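PDB 5JWC: NADH dehydrogenase, putative from Plasmodium falciparum, which probably oxidises NADH and passes the electrons through its bound FAD to ubiquinone, as a type 2 NADH dehydrogenase. Local coordinates for residues A[372-376]-A[388-394]. Sequence-based numbering, arbitrary orientation.
Sequences LKLKQ and ISKWDYE
K373 and E394 form a salt bridge, NZ to OE2 at 2.6 Å, that ties the end of helix 369-374 to the loop leading to helix 403-416, within the PfNDH2 helical insertion domain. The lysine nitrogen comes to the syn side of the carboxylate, 28° out of its plane. With CG anti to the backbone N (chi1 -165°) and the rest of its chain extended, K373 runs obliquely across the Y393 ring before its ammonium reaches E394. Its CG makes a CH-pi contact, 3.8 Å from the ring centroid and 17° off the normal, while W391 CD1 sits over the centre of the opposite face. The ring is thus sandwiched between an aliphatic chain and an indole edge atom. Beyond the tyrosine lies Q376, whose CG is 3.4 Å from Y393 OH. Y393 OH and Q376 NE2 both hydrogen-bond to the carbonyl oxygen of L386, two residues before 388-394, so one acceptor takes the hydroxyl and the amide nitrogen. The side chains of I388 and Q376 cross at about a right angle, with I388 CG2 3.6 Å from Q376 NE2. At the ring's edge, L372 CD2 approaches Y393 CE1 at 4.4 Å.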
loop_
_atom_site.group_PDB
_atom_site.type_symbol
_atom_site.label_atom_id
_atom_site.label_comp_id
_atom_site.label_asym_id
_atom_site.label_seq_id
_atom_site.Cartn_x
_atom_site.Cartn_y
_atom_site.Cartn_z
ATOM N N LEU A 372 3.106 -54.824 -19.046
ATOM C CA LEU A 372 3.435 -53.825 -18.035
ATOM C C LEU A 372 2.310 -52.797 -17.916
ATOM O O LEU A 372 1.890 -52.456 -16.817
ATOM C CB LEU A 372 4.753 -53.134 -18.365
ATOM C CG LEU A 372 5.275 -52.057 -17.413
ATOM C CD1 LEU A 372 5.527 -52.619 -16.010
ATOM C CD2 LEU A 372 6.543 -51.419 -17.978
ATOM N N LYS A 373 1.805 -52.320 -19.049
ATOM C CA LYS A 373 0.760 -51.299 -19.025
ATOM C C LYS A 373 -0.530 -51.827 -18.402
ATOM O O LYS A 373 -1.338 -51.053 -17.889
ATOM C CB LYS A 373 0.484 -50.766 -20.434
ATOM C CG LYS A 373 -0.300 -49.469 -20.445
ATOM C CD LYS A 373 -0.830 -49.136 -21.833
ATOM C CE LYS A 373 -1.625 -47.835 -21.801
ATOM N NZ LYS A 373 -2.249 -47.512 -23.120
ATOM N N LEU A 374 -0.720 -53.141 -18.443
ATOM C CA LEU A 374 -1.900 -53.744 -17.842
ATOM C C LEU A 374 -1.858 -53.707 -16.310
ATOM O O LEU A 374 -2.903 -53.700 -15.676
ATOM C CB LEU A 374 -2.071 -55.186 -18.341
ATOM C CG LEU A 374 -2.763 -55.296 -19.708
ATOM C CD1 LEU A 374 -2.761 -56.724 -20.244
ATOM C CD2 LEU A 374 -4.189 -54.782 -19.608
ATOM N N LYS A 375 -0.666 -53.664 -15.717
ATOM C CA LYS A 375 -0.541 -53.569 -14.255
ATOM C C LYS A 375 -0.178 -52.150 -13.834
ATOM O O LYS A 375 0.261 -51.897 -12.701
ATOM C CB LYS A 375 0.512 -54.547 -13.726
ATOM C CG LYS A 375 0.170 -56.023 -13.945
ATOM C CD LYS A 375 -1.157 -56.377 -13.283
ATOM C CE LYS A 375 -1.574 -57.799 -13.605
ATOM N NZ LYS A 375 -2.343 -57.867 -14.881
ATOM N N GLN A 376 -0.402 -51.219 -14.747
ATOM C CA GLN A 376 0.076 -49.867 -14.569
ATOM C C GLN A 376 -0.673 -49.096 -13.478
ATOM O O GLN A 376 -0.073 -48.302 -12.776
ATOM C CB GLN A 376 -0.015 -49.135 -15.915
ATOM C CG GLN A 376 0.527 -47.750 -15.899
ATOM C CD GLN A 376 -0.588 -46.759 -15.773
ATOM O OE1 GLN A 376 -1.759 -47.105 -15.965
ATOM N NE2 GLN A 376 -0.247 -45.524 -15.423
ATOM N N ILE A 388 0.869 -43.057 -17.017
ATOM C CA ILE A 388 0.667 -42.740 -18.426
ATOM C C ILE A 388 0.940 -41.253 -18.691
ATOM O O ILE A 388 1.171 -40.860 -19.825
ATOM C CB ILE A 388 -0.760 -43.095 -18.893
ATOM C CG1 ILE A 388 -1.804 -42.388 -18.029
ATOM C CG2 ILE A 388 -0.990 -44.603 -18.837
ATOM C CD1 ILE A 388 -3.220 -42.510 -18.587
ATOM N N SER A 389 0.933 -40.437 -17.634
ATOM C CA SER A 389 1.317 -39.035 -17.749
ATOM C C SER A 389 2.840 -38.867 -17.758
ATOM O O SER A 389 3.337 -37.782 -18.025
ATOM C CB SER A 389 0.709 -38.202 -16.600
ATOM O OG SER A 389 1.258 -38.564 -15.334
ATOM N N LYS A 390 3.581 -39.933 -17.444
ATOM C CA LYS A 390 5.041 -39.846 -17.334
ATOM C C LYS A 390 5.777 -40.682 -18.383
ATOM O O LYS A 390 6.945 -40.427 -18.678
ATOM C CB LYS A 390 5.504 -40.301 -15.938
ATOM C CG LYS A 390 5.087 -39.384 -14.772
ATOM C CD LYS A 390 5.818 -38.064 -14.819
ATOM C CE LYS A 390 5.324 -37.161 -13.683
ATOM N NZ LYS A 390 5.797 -35.758 -13.869
ATOM N N TRP A 391 5.107 -41.711 -18.891
ATOM C CA TRP A 391 5.694 -42.623 -19.866
ATOM C C TRP A 391 4.708 -42.833 -21.002
ATOM O O TRP A 391 3.549 -43.192 -20.777
ATOM C CB TRP A 391 6.051 -43.968 -19.218
ATOM C CG TRP A 391 6.674 -44.983 -20.159
ATOM C CD1 TRP A 391 6.094 -46.124 -20.635
ATOM C CD2 TRP A 391 7.988 -44.944 -20.725
ATOM N NE1 TRP A 391 6.970 -46.803 -21.446
ATOM C CE2 TRP A 391 8.141 -46.087 -21.522
ATOM C CE3 TRP A 391 9.060 -44.048 -20.617
ATOM C CZ2 TRP A 391 9.310 -46.364 -22.220
ATOM C CZ3 TRP A 391 10.218 -44.318 -21.313
ATOM C CH2 TRP A 391 10.336 -45.477 -22.104
ATOM N N ASP A 392 5.167 -42.594 -22.223
ATOM C CA ASP A 392 4.319 -42.803 -23.393
ATOM C C ASP A 392 4.390 -44.272 -23.816
ATOM O O ASP A 392 5.317 -44.669 -24.524
ATOM C CB ASP A 392 4.761 -41.899 -24.540
ATOM C CG ASP A 392 3.719 -41.787 -25.641
ATOM O OD1 ASP A 392 2.801 -42.636 -25.711
ATOM O OD2 ASP A 392 3.817 -40.827 -26.437
ATOM N N TYR A 393 3.409 -45.064 -23.394
ATOM C CA TYR A 393 3.389 -46.493 -23.716
ATOM C C TYR A 393 3.195 -46.770 -25.211
ATOM O O TYR A 393 3.769 -47.721 -25.738
ATOM C CB TYR A 393 2.299 -47.205 -22.916
ATOM C CG TYR A 393 2.633 -47.368 -21.450
ATOM C CD1 TYR A 393 3.234 -48.530 -20.981
ATOM C CD2 TYR A 393 2.366 -46.349 -20.539
ATOM C CE1 TYR A 393 3.540 -48.688 -19.644
ATOM C CE2 TYR A 393 2.673 -46.489 -19.196
ATOM C CZ TYR A 393 3.257 -47.664 -18.753
ATOM O OH TYR A 393 3.572 -47.821 -17.430
ATOM N N GLU A 394 2.402 -45.948 -25.895
ATOM C CA GLU A 394 2.152 -46.169 -27.327
ATOM C C GLU A 394 3.377 -45.874 -28.189
ATOM O O GLU A 394 3.627 -46.575 -29.164
ATOM C CB GLU A 394 0.945 -45.361 -27.817
ATOM C CG GLU A 394 -0.418 -45.886 -27.335
ATOM C CD GLU A 394 -0.616 -45.806 -25.827
ATOM O OE1 GLU A 394 -0.679 -44.674 -25.287
ATOM O OE2 GLU A 394 -0.714 -46.877 -25.179
#